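Local coordinates for protein choline dehydrogenase and related flavoproteins (Aspergillus oryzae, PDB 3Q9T) that is a formate oxidase of the glucose-methanol-choline oxidoreductase family, a flavoprotein that carries 8-formyl-FAD at its catalytic site, at residues A[96-101]-A[402-407]; A[129-134]-A[565-570]; A[362-367]-A[467-472]. All blocks are in the same frame, centred on the assembly; numbering follows the deposited sequence.

Interaction 1 (A[96-101]-A[402-407]). With FAY ([(2R,3S,4R,5R)-5-(6-amino-9H-purin-9-yl)-3,4-dihydroxytetrahydrofuran-2-yl]methyl (2R,3S,4S)-5-(8-formyl-7-methyl-2,4-dioxo-3,4-dihydrobenzo[g]pteridin-10(2H)-yl)-2,3,4-trihydroxypentyl dihydrogen diphosphate), chain D.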
loop_
_atom_site.group_PDB
_atom_site.type_symbol
_atom_site.label_atom_id
_atom_site.label_comp_id
_atom_site.label_asym_id
_atom_site.label_seq_id
_atom_site.Cartn_x
_atom_site.Cartn_y
_atom_site.Cartn_z
ATOM N N LEU A 96 24.245 -3.896 6.277
ATOM C CA LEU A 96 23.641 -3.502 5.002
ATOM C C LEU A 96 23.266 -2.020 4.890
ATOM O O LEU A 96 22.600 -1.629 3.930
ATOM C CB LEU A 96 22.459 -4.413 4.606
ATOM C CG LEU A 96 21.291 -4.717 5.546
ATOM C CD1 LEU A 96 20.723 -3.488 6.247
ATOM C CD2 LEU A 96 20.175 -5.497 4.818
ATOM N N ASN A 97 23.711 -1.207 5.851
ATOM C CA ASN A 97 23.333 0.216 5.898
ATOM C C ASN A 97 24.159 1.100 4.966
ATOM O O ASN A 97 25.032 0.595 4.250
ATOM C CB ASN A 97 23.276 0.755 7.347
ATOM C CG ASN A 97 24.668 1.046 7.946
ATOM O OD1 ASN A 97 25.678 1.079 7.241
ATOM N ND2 ASN A 97 24.706 1.281 9.256
ATOM N N TYR A 98 23.864 2.405 4.934
ATOM C CA TYR A 98 24.537 3.305 3.984
ATOM C C TYR A 98 25.598 4.223 4.634
ATOM O O TYR A 98 25.848 5.358 4.196
ATOM C CB TYR A 98 23.511 4.060 3.107
ATOM C CG TYR A 98 22.498 3.098 2.518
ATOM C CD1 TYR A 98 21.144 3.413 2.480
ATOM C CD2 TYR A 98 22.899 1.846 2.039
ATOM C CE1 TYR A 98 20.213 2.513 1.974
ATOM C CE2 TYR A 98 21.978 0.936 1.534
ATOM C CZ TYR A 98 20.632 1.279 1.507
ATOM O OH TYR A 98 19.698 0.387 1.024
ATOM N N PHE A 99 26.192 3.702 5.703
ATOM C CA PHE A 99 27.531 4.090 6.153
ATOM C C PHE A 99 27.669 5.388 6.931
ATOM O O PHE A 99 28.583 5.507 7.746
ATOM C CB PHE A 99 28.503 4.106 4.969
ATOM C CG PHE A 99 28.413 2.904 4.115
ATOM C CD1 PHE A 99 28.915 1.678 4.562
ATOM C CD2 PHE A 99 27.831 2.973 2.863
ATOM C CE1 PHE A 99 28.844 0.540 3.759
ATOM C CE2 PHE A 99 27.747 1.832 2.060
ATOM C CZ PHE A 99 28.250 0.613 2.524
ATOM N N THR A 100 26.796 6.357 6.669
ATOM C CA THR A 100 26.931 7.672 7.285
ATOM C C THR A 100 27.062 7.590 8.802
ATOM O O THR A 100 26.374 6.813 9.468
ATOM C CB THR A 100 25.797 8.631 6.925
ATOM O OG1 THR A 100 25.431 8.463 5.548
ATOM C CG2 THR A 100 26.260 10.068 7.140
ATOM N N TRP A 101 27.981 8.389 9.331
ATOM C CA TRP A 101 28.318 8.362 10.745
ATOM C C TRP A 101 28.207 9.770 11.267
ATOM O O TRP A 101 29.073 10.608 10.994
ATOM C CB TRP A 101 29.733 7.849 10.927
ATOM C CG TRP A 101 30.205 7.762 12.352
ATOM C CD1 TRP A 101 30.862 8.725 13.053
ATOM C CD2 TRP A 101 30.097 6.627 13.232
ATOM N NE1 TRP A 101 31.165 8.270 14.315
ATOM C CE2 TRP A 101 30.708 6.986 14.451
ATOM C CE3 TRP A 101 29.536 5.350 13.107
ATOM C CZ2 TRP A 101 30.772 6.119 15.538
ATOM C CZ3 TRP A 101 29.599 4.490 14.184
ATOM C CH2 TRP A 101 30.213 4.876 15.389
ATOM N N THR A 402 18.316 2.936 -6.158
ATOM C CA THR A 402 17.143 2.069 -6.097
ATOM C C THR A 402 16.579 2.040 -4.698
ATOM O O THR A 402 15.378 1.909 -4.541
ATOM C CB THR A 402 17.459 0.619 -6.496
ATOM O OG1 THR A 402 18.646 0.197 -5.814
ATOM C CG2 THR A 402 17.675 0.513 -8.008
ATOM N N ALA A 403 17.447 2.150 -3.687
ATOM C CA ALA A 403 17.001 2.112 -2.291
ATOM C C ALA A 403 16.066 3.263 -1.937
ATOM O O ALA A 403 15.389 3.224 -0.909
ATOM C CB ALA A 403 18.196 2.096 -1.334
ATOM N N PHE A 404 16.040 4.294 -2.779
ATOM C CA PHE A 404 15.253 5.490 -2.488
ATOM C C PHE A 404 14.208 5.797 -3.555
ATOM O O PHE A 404 13.739 6.922 -3.650
ATOM C CB PHE A 404 16.173 6.693 -2.331
ATOM C CG PHE A 404 17.139 6.568 -1.194
ATOM C CD1 PHE A 404 16.717 6.770 0.111
ATOM C CD2 PHE A 404 18.473 6.247 -1.427
ATOM C CE1 PHE A 404 17.600 6.663 1.164
ATOM C CE2 PHE A 404 19.378 6.149 -0.359
ATOM C CZ PHE A 404 18.926 6.359 0.934
ATOM N N GLN A 405 13.858 4.792 -4.353
ATOM C CA GLN A 405 12.925 4.948 -5.467
ATOM C C GLN A 405 12.176 3.636 -5.597
ATOM O O GLN A 405 12.418 2.841 -6.509
ATOM C CB GLN A 405 13.666 5.232 -6.776
ATOM C CG GLN A 405 14.321 6.591 -6.864
ATOM C CD GLN A 405 13.329 7.726 -7.020
ATOM O OE1 GLN A 405 13.084 8.181 -8.129
ATOM N NE2 GLN A 405 12.768 8.200 -5.911
ATOM N N TRP A 406 11.273 3.404 -4.662
ATOM C CA TRP A 406 10.704 2.076 -4.486
ATOM C C TRP A 406 9.704 1.720 -5.584
ATOM O O TRP A 406 9.419 0.550 -5.798
ATOM C CB TRP A 406 10.039 1.971 -3.115
ATOM C CG TRP A 406 10.990 1.961 -1.974
ATOM C CD1 TRP A 406 12.358 2.008 -2.031
ATOM C CD2 TRP A 406 10.650 1.880 -0.593
ATOM N NE1 TRP A 406 12.883 1.966 -0.768
ATOM C CE2 TRP A 406 11.857 1.888 0.134
ATOM C CE3 TRP A 406 9.439 1.801 0.103
ATOM C CZ2 TRP A 406 11.891 1.820 1.518
ATOM C CZ3 TRP A 406 9.474 1.736 1.480
ATOM C CH2 TRP A 406 10.695 1.740 2.171
ATOM N N HIS A 407 9.161 2.714 -6.282
ATOM C CA HIS A 407 8.139 2.391 -7.284
ATOM C C HIS A 407 8.471 2.783 -8.705
ATOM O O HIS A 407 7.659 2.561 -9.589
ATOM C CB HIS A 407 6.762 2.939 -6.880
ATOM C CG HIS A 407 6.202 2.275 -5.663
ATOM N ND1 HIS A 407 5.534 1.070 -5.711
ATOM C CD2 HIS A 407 6.251 2.624 -4.353
ATOM C CE1 HIS A 407 5.170 0.720 -4.489
ATOM N NE2 HIS A 407 5.601 1.642 -3.646
HETATM P P FAY D . 20.330 -2.320 16.045
HETATM N N1 FAY D . 22.064 4.638 10.063
HETATM C C2 FAY D . 23.154 5.479 9.849
HETATM O O2 FAY D . 23.717 6.009 10.799
HETATM N N3 FAY D . 23.888 5.355 8.689
HETATM C C4 FAY D . 23.265 4.878 7.563
HETATM O O4 FAY D . 23.556 5.412 6.476
HETATM N N5 FAY D . 21.521 3.528 6.652
HETATM C C6 FAY D . 20.202 1.813 5.736
HETATM C C7 FAY D . 19.392 0.699 5.870
HETATM C C8 FAY D . 19.027 0.264 7.149
HETATM O O8 FAY D . 18.162 -1.545 8.360
HETATM C C9 FAY D . 19.587 0.884 8.274
HETATM P PA FAY D . 20.154 -4.470 14.214
HETATM C "C1'" FAY D . 20.463 2.313 10.688
HETATM C C10 FAY D . 21.528 3.924 9.018
HETATM N N10 FAY D . 20.727 2.805 9.263
HETATM N N1A FAY D . 16.168 -14.450 16.240
HETATM O O1A FAY D . 19.164 -4.756 13.135
HETATM C C1B FAY D . 18.942 -10.216 14.844
HETATM O O1P FAY D . 21.449 -2.935 16.851
HETATM C "C2'" FAY D . 21.614 1.423 11.213
HETATM O "O2'" FAY D . 21.949 0.539 10.204
HETATM C C2A FAY D . 17.541 -14.340 16.129
HETATM O O2A FAY D . 21.457 -3.921 13.717
HETATM C C2B FAY D . 19.009 -9.573 13.470
HETATM O O2B FAY D . 19.333 -10.489 12.440
HETATM O O2P FAY D . 19.335 -1.610 16.945
HETATM C "C3'" FAY D . 21.520 0.641 12.564
HETATM O "O3'" FAY D . 22.076 -0.672 12.555
HETATM N N3A FAY D . 18.121 -13.142 15.743
HETATM C C3B FAY D . 20.115 -8.560 13.669
HETATM O O3B FAY D . 21.352 -9.211 13.513
HETATM O O3P FAY D . 19.509 -3.476 15.280
HETATM C "C4'" FAY D . 20.139 0.533 13.161
HETATM O "O4'" FAY D . 19.613 1.857 13.157
HETATM C C4A FAY D . 17.333 -12.069 15.478
HETATM C C4B FAY D . 19.998 -8.182 15.125
HETATM O O4B FAY D . 19.169 -9.155 15.738
HETATM C C4X FAY D . 22.068 4.160 7.739
HETATM C "C5'" FAY D . 20.198 -0.068 14.586
HETATM O "O5'" FAY D . 20.845 -1.322 14.851
HETATM C C5A FAY D . 15.949 -12.158 15.594
HETATM C C5B FAY D . 19.423 -6.789 15.290
HETATM O O5B FAY D . 20.443 -5.865 15.000
HETATM C C5X FAY D . 20.571 2.551 6.857
HETATM C C6A FAY D . 15.356 -13.361 15.972
HETATM N N6A FAY D . 14.020 -13.476 15.987
HETATM N N7A FAY D . 15.427 -10.954 15.280
HETATM C C7M FAY D . 18.778 0.111 4.622
HETATM C C8A FAY D . 16.431 -10.103 14.981
HETATM C C8M FAY D . 18.506 -1.115 7.282
HETATM C C9A FAY D . 20.322 2.060 8.149
HETATM N N9A FAY D . 17.610 -10.780 15.093
#

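Interaction 2 (A[129-134]-A[565-570])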
loop_
_atom_site.group_PDB
_atom_site.type_symbol
_atom_site.label_atom_id
_atom_site.label_comp_id
_atom_site.label_asym_id
_atom_site.label_seq_id
_atom_site.Cartn_x
_atom_site.Cartn_y
_atom_site.Cartn_z
ATOM N N LEU A 129 29.590 8.172 22.159
ATOM C CA LEU A 129 29.423 8.439 20.720
ATOM C C LEU A 129 30.740 8.261 19.943
ATOM O O LEU A 129 30.749 8.154 18.718
ATOM C CB LEU A 129 28.857 9.848 20.482
ATOM C CG LEU A 129 27.382 10.033 20.841
ATOM C CD1 LEU A 129 27.023 11.494 21.063
ATOM C CD2 LEU A 129 26.476 9.380 19.774
ATOM N N ARG A 130 31.858 8.228 20.659
ATOM C CA ARG A 130 33.154 8.172 20.002
ATOM C C ARG A 130 33.900 6.860 20.251
ATOM O O ARG A 130 34.783 6.478 19.482
ATOM C CB ARG A 130 33.976 9.378 20.434
ATOM C CG ARG A 130 33.288 10.676 20.035
ATOM C CD ARG A 130 33.956 11.920 20.602
ATOM N NE ARG A 130 33.270 13.118 20.128
ATOM C CZ ARG A 130 33.658 14.356 20.400
ATOM N NH1 ARG A 130 34.744 14.566 21.152
ATOM N NH2 ARG A 130 32.963 15.379 19.916
ATOM N N LYS A 131 33.519 6.145 21.302
ATOM C CA LYS A 131 34.289 4.976 21.718
ATOM C C LYS A 131 34.459 3.886 20.651
ATOM O O LYS A 131 35.529 3.281 20.552
ATOM C CB LYS A 131 33.703 4.378 23.002
ATOM C CG LYS A 131 34.668 3.453 23.744
ATOM C CD LYS A 131 34.087 2.988 25.076
ATOM C CE LYS A 131 34.990 1.984 25.780
ATOM N NZ LYS A 131 34.404 1.605 27.092
ATOM N N SER A 132 33.414 3.623 19.867
ATOM C CA SER A 132 33.431 2.506 18.925
ATOM C C SER A 132 34.393 2.697 17.746
ATOM O O SER A 132 34.822 1.734 17.115
ATOM C CB SER A 132 32.020 2.262 18.365
ATOM O OG SER A 132 31.052 2.235 19.398
ATOM N N ALA A 133 34.701 3.952 17.437
ATOM C CA ALA A 133 35.360 4.298 16.188
ATOM C C ALA A 133 36.855 4.568 16.353
ATOM O O ALA A 133 37.292 5.116 17.372
ATOM C CB ALA A 133 34.676 5.538 15.565
ATOM N N THR A 134 37.620 4.183 15.334
ATOM C CA THR A 134 38.945 4.736 15.130
ATOM C C THR A 134 38.917 5.588 13.869
ATOM O O THR A 134 38.765 5.064 12.757
ATOM C CB THR A 134 40.018 3.658 14.985
ATOM O OG1 THR A 134 40.148 2.938 16.220
ATOM C CG2 THR A 134 41.363 4.300 14.646
ATOM N N CYS A 565 25.853 0.673 27.502
ATOM C CA CYS A 565 25.305 -0.528 28.111
ATOM C C CYS A 565 26.399 -1.414 28.696
ATOM O O CYS A 565 26.302 -1.858 29.836
ATOM C CB CYS A 565 24.503 -1.346 27.098
ATOM S SG CYS A 565 23.716 -2.777 27.863
ATOM N N ALA A 566 27.423 -1.686 27.895
ATOM C CA ALA A 566 28.548 -2.508 28.325
ATOM C C ALA A 566 29.251 -1.891 29.554
ATOM O O ALA A 566 29.524 -2.580 30.541
ATOM C CB ALA A 566 29.535 -2.704 27.158
ATOM N N ASP A 567 29.520 -0.590 29.499
ATOM C CA ASP A 567 30.098 0.105 30.646
ATOM C C ASP A 567 29.259 -0.115 31.901
ATOM O O ASP A 567 29.794 -0.494 32.940
ATOM C CB ASP A 567 30.272 1.604 30.375
ATOM C CG ASP A 567 31.708 1.972 29.988
ATOM O OD1 ASP A 567 32.502 1.046 29.698
ATOM O OD2 ASP A 567 32.034 3.191 29.956
ATOM N N MET A 568 27.944 0.100 31.802
ATOM C CA MET A 568 27.050 -0.050 32.961
ATOM C C MET A 568 26.996 -1.489 33.505
ATOM O O MET A 568 26.892 -1.693 34.720
ATOM C CB MET A 568 25.652 0.482 32.648
ATOM C CG MET A 568 25.638 1.980 32.253
ATOM S SD MET A 568 23.978 2.694 32.171
ATOM C CE MET A 568 23.315 1.760 30.782
ATOM N N ILE A 569 27.087 -2.479 32.615
ATOM C CA ILE A 569 27.135 -3.879 33.042
ATOM C C ILE A 569 28.454 -4.162 33.781
ATOM O O ILE A 569 28.467 -4.822 34.819
ATOM C CB ILE A 569 26.954 -4.850 31.858
ATOM C CG1 ILE A 569 25.507 -4.815 31.362
ATOM C CG2 ILE A 569 27.315 -6.289 32.252
ATOM C CD1 ILE A 569 25.299 -5.584 30.077
ATOM N N LYS A 570 29.557 -3.646 33.255
ATOM C CA LYS A 570 30.860 -3.849 33.884
ATOM C C LYS A 570 30.905 -3.233 35.270
ATOM O O LYS A 570 31.497 -3.805 36.182
ATOM C CB LYS A 570 31.986 -3.274 33.033
ATOM C CG LYS A 570 32.261 -4.050 31.752
ATOM C CD LYS A 570 33.504 -3.510 31.040
ATOM C CE LYS A 570 33.676 -4.153 29.673
ATOM N NZ LYS A 570 34.827 -3.573 28.927
HETATM O O HOH W 1 34.389 3.657 28.648
#

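Interaction 3 (A[362-367]-A[467-472])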
loop_
_atom_site.group_PDB
_atom_site.type_symbol
_atom_site.label_atom_id
_atom_site.label_comp_id
_atom_site.label_asym_id
_atom_site.label_seq_id
_atom_site.Cartn_x
_atom_site.Cartn_y
_atom_site.Cartn_z
ATOM N N ASP A 362 13.139 27.770 8.228
ATOM C CA ASP A 362 12.206 28.703 8.848
ATOM C C ASP A 362 11.509 29.615 7.830
ATOM O O ASP A 362 10.298 29.842 7.898
ATOM C CB ASP A 362 12.909 29.520 9.936
ATOM C CG ASP A 362 13.428 28.639 11.062
ATOM O OD1 ASP A 362 12.693 28.440 12.060
ATOM O OD2 ASP A 362 14.558 28.116 10.930
ATOM N N LYS A 363 12.251 30.111 6.862
ATOM C CA LYS A 363 11.655 31.121 6.005
ATOM C C LYS A 363 10.692 30.470 5.008
ATOM O O LYS A 363 9.784 31.120 4.512
ATOM C CB LYS A 363 12.721 31.943 5.305
ATOM C CG LYS A 363 13.322 31.246 4.083
ATOM C CD LYS A 363 14.546 31.987 3.578
ATOM C CE LYS A 363 14.959 31.525 2.190
ATOM N NZ LYS A 363 16.194 32.230 1.765
ATOM N N TYR A 364 10.869 29.180 4.737
ATOM C CA TYR A 364 9.885 28.482 3.913
ATOM C C TYR A 364 8.652 28.182 4.744
ATOM O O TYR A 364 7.520 28.334 4.281
ATOM C CB TYR A 364 10.444 27.183 3.361
ATOM C CG TYR A 364 11.521 27.365 2.335
ATOM C CD1 TYR A 364 12.812 27.732 2.710
ATOM C CD2 TYR A 364 11.257 27.160 0.986
ATOM C CE1 TYR A 364 13.804 27.894 1.764
ATOM C CE2 TYR A 364 12.244 27.316 0.035
ATOM C CZ TYR A 364 13.512 27.672 0.426
ATOM O OH TYR A 364 14.476 27.837 -0.533
ATOM N N LEU A 365 8.879 27.738 5.974
ATOM C CA LEU A 365 7.786 27.384 6.864
ATOM C C LEU A 365 6.902 28.617 7.073
ATOM O O LEU A 365 5.672 28.527 7.008
ATOM C CB LEU A 365 8.327 26.860 8.200
ATOM C CG LEU A 365 8.414 25.361 8.561
ATOM C CD1 LEU A 365 8.079 24.392 7.458
ATOM C CD2 LEU A 365 9.774 25.035 9.160
ATOM N N GLU A 366 7.537 29.768 7.286
ATOM C CA GLU A 366 6.831 31.009 7.623
ATOM C C GLU A 366 5.853 31.438 6.546
ATOM O O GLU A 366 4.925 32.201 6.811
ATOM C CB GLU A 366 7.814 32.160 7.886
ATOM C CG GLU A 366 8.761 31.945 9.057
ATOM C CD GLU A 366 8.088 32.080 10.407
ATOM O OE1 GLU A 366 8.774 32.446 11.386
ATOM O OE2 GLU A 366 6.874 31.818 10.496
ATOM N N LYS A 367 6.058 30.951 5.329
ATOM C CA LYS A 367 5.184 31.301 4.222
ATOM C C LYS A 367 3.882 30.507 4.231
ATOM O O LYS A 367 2.989 30.773 3.437
ATOM C CB LYS A 367 5.901 31.103 2.883
ATOM C CG LYS A 367 7.067 32.059 2.648
ATOM C CD LYS A 367 7.626 31.894 1.246
ATOM C CE LYS A 367 8.975 32.580 1.102
ATOM N NZ LYS A 367 9.622 32.234 -0.200
ATOM N N SER A 467 15.209 22.185 -1.430
ATOM C CA SER A 467 16.163 21.402 -2.213
ATOM C C SER A 467 16.130 21.757 -3.695
ATOM O O SER A 467 17.180 21.799 -4.347
ATOM C CB SER A 467 15.955 19.890 -2.042
ATOM O OG SER A 467 16.039 19.513 -0.688
ATOM N N TYR A 468 14.924 21.984 -4.219
ATOM C CA TYR A 468 14.724 22.378 -5.615
ATOM C C TYR A 468 15.326 23.757 -5.918
ATOM O O TYR A 468 16.048 23.929 -6.908
ATOM C CB TYR A 468 13.230 22.321 -5.980
ATOM C CG TYR A 468 12.864 21.033 -6.673
ATOM C CD1 TYR A 468 12.554 21.010 -8.034
ATOM C CD2 TYR A 468 12.885 19.826 -5.983
ATOM C CE1 TYR A 468 12.239 19.820 -8.682
ATOM C CE2 TYR A 468 12.567 18.626 -6.620
ATOM C CZ TYR A 468 12.249 18.629 -7.968
ATOM O OH TYR A 468 11.940 17.450 -8.598
ATOM N N ASP A 469 15.045 24.726 -5.051
ATOM C CA ASP A 469 15.678 26.046 -5.143
ATOM C C ASP A 469 17.190 25.932 -5.223
ATOM O O ASP A 469 17.831 26.552 -6.067
ATOM C CB ASP A 469 15.317 26.895 -3.927
ATOM C CG ASP A 469 13.881 27.326 -3.937
ATOM O OD1 ASP A 469 13.240 27.183 -4.993
ATOM O OD2 ASP A 469 13.395 27.810 -2.898
ATOM N N LEU A 470 17.750 25.125 -4.335
ATOM C CA LEU A 470 19.195 24.975 -4.214
ATOM C C LEU A 470 19.785 24.453 -5.516
ATOM O O LEU A 470 20.823 24.912 -5.984
ATOM C CB LEU A 470 19.474 23.994 -3.072
ATOM C CG LEU A 470 20.826 23.594 -2.472
ATOM C CD1 LEU A 470 21.101 22.132 -2.751
ATOM C CD2 LEU A 470 22.008 24.498 -2.845
ATOM N N LEU A 471 19.098 23.495 -6.112
ATOM C CA LEU A 471 19.688 22.736 -7.189
ATOM C C LEU A 471 19.335 23.338 -8.545
ATOM O O LEU A 471 20.137 23.262 -9.481
ATOM C CB LEU A 471 19.265 21.264 -7.104
ATOM C CG LEU A 471 19.759 20.460 -5.889
ATOM C CD1 LEU A 471 19.000 19.133 -5.764
ATOM C CD2 LEU A 471 21.267 20.201 -5.932
ATOM N N PHE A 472 18.147 23.937 -8.643
ATOM C CA PHE A 472 17.698 24.578 -9.889
ATOM C C PHE A 472 18.074 26.049 -9.996
ATOM O O PHE A 472 18.008 26.625 -11.074
ATOM C CB PHE A 472 16.181 24.425 -10.093
ATOM C CG PHE A 472 15.787 23.102 -10.672
ATOM C CD1 PHE A 472 15.567 22.964 -12.032
ATOM C CD2 PHE A 472 15.663 21.986 -9.863
ATOM C CE1 PHE A 472 15.218 21.743 -12.563
ATOM C CE2 PHE A 472 15.315 20.766 -10.393
ATOM C CZ PHE A 472 15.093 20.648 -11.745
#

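Interaction 1 (A[96-101]-A[402-407])
Tyr98 of segment 96-101 meets Ala403 and Phe404 of segment 402-407, with OH and CZ near the alanine methyl and CD1 near the phenylalanine, both approaching obliquely. Tyr98 OH lies 3.3 Å from Ala403 CB, with no hydrogen bond between the segments. Phe404 brings the far end of its ring, CZ, to 4.0 Å from Tyr98 CD1; the two side chains run past one another with reversed headings, their planes at 61°. CG of Tyr98 stands anti to its own carbonyl carbon (chi1 -49°), which lays the ring against the flavin: FAY C6 sits over one face, toward the rim, 3.7 Å from Tyr98 CD1. Asn97 CG lies between its own backbone N and carbonyl carbon (chi1 77°), and its amide works at both ends. OD1 closes an Asx turn by accepting from Phe99 N, while Asn97 ND2 donates to the ribityl hydroxyl FAY O2' at 3.0 Å. Thr100 O receives FAY N3, also at 3.0 Å, and Gln555 bonds both Asn97 and Thr100. A methyl suits the place beside the phenol, whose flat ring suits the flavin, with Phe404 packed behind. Directed bonds thus link 96-101 to the cofactor, whereas 402-407 backs its tyrosine through nonpolar contact.

Interaction 2 (A[129-134]-A[565-570])
Lys131 and Asp567 face each other across the surface of the FAD-binding part of this GMC oxidoreductase, joining the end of helix 122-131 to the long C-terminal helix 555-572 by a water-assisted salt bridge. The two side chains meet head-on. Lys131 is fully stretched, with CG anti to the backbone N (chi1 -162°) and the rest running straight to the ammonium group, and this length lets it span backbones whose nearest CA atoms, those of Lys131 and Asp567, lie 11.0 Å apart. The short aspartate presents its carboxylate unevenly: Asp567 OD1 forms the salt bridge at 3.3 Å from Lys131 NZ, whereas OD2 is 4.0 Å from the same nitrogen. OD2 has two other partners, a water and Tyr128 OH, which is hydrogen-bonded to it and would help to hold the carboxylate in place. Lysine and aspartate suit a partly exposed site, since both charges can keep some hydration while they pair. Nearby, Lys570 NZ is 5.5 Å from Lys131 NZ, but Lys570 is engaged by Glu27. The single water completes the bridge, accepting from Lys131 NZ at 2.6 Å and donating to Asp567 OD2 at 2.7 Å.

Interaction 3 (A[362-367]-A[467-472])
A single short hydrogen bond, from Tyr364 OH to Asp469 OD2 at 2.6 Å, joins helix 362-365 to helix 454-473. Each side chain reaches toward the other from its own helix. Asp469 OD2 lies at the edge of the phenol ring and in its plane, 3.2 Å from Tyr364 CE2, and the ring and carboxylate planes are turned 33° apart. OD2 accepts through its anti lone pair, the one pointing away from OD1. OD1 pairs in a salt bridge with Lys473, one turn further along the same helix, so each oxygen has its own partner.

The close-fitting part of the contact is the tyrosine. Its buried ring, with CG opposite the carbonyl carbon (chi1 -69°) and so pointed to helix 454-473, also packs on Glu462 and Arg465 of that helix; its length and flatness suit a place where an aromatic body lies along a helix and only the hydroxyl needs a polar partner. The looser side is lined by Lys363 and Lys367, both exposed. Lys367 NZ remains 6.4 Å from Asp469 OD2, too far to pair, although its charge may still favour the carboxylate. On the inner side of helix 454-473, by contrast, Leu470 packs on helix 167-179 and Leu471 on strand 308-316. This is helix-to-helix packing pinned by a tyrosine-carboxylate bond, located away from the flavin, at the periphery of the GMC oxidoreductase fold.

How the interactions relate
From the N terminus, the chain first passes 96-101 and then 129-134, opening interactions 1 and 2. It next runs through 362-367, which opens interaction 3, before 402-407 closes interaction 1 across 300 intervening residues. Segment 467-472 then closes interaction 3, and 565-570, near the C terminus, closes interaction 2. Interaction 1 therefore crosses both others, while interaction 3 falls wholly within the span of interaction 2. Interactions 1 and 2 touch where Trp101 packs on Leu129 and Ala133, and both reach the same mixed sheet. Interaction 1 joins flavin-binding 96-101 to 402-407, interaction 2 helix 122-131 to helix 555-572, and interaction 3, touching neither, helices 362-365 and 454-473.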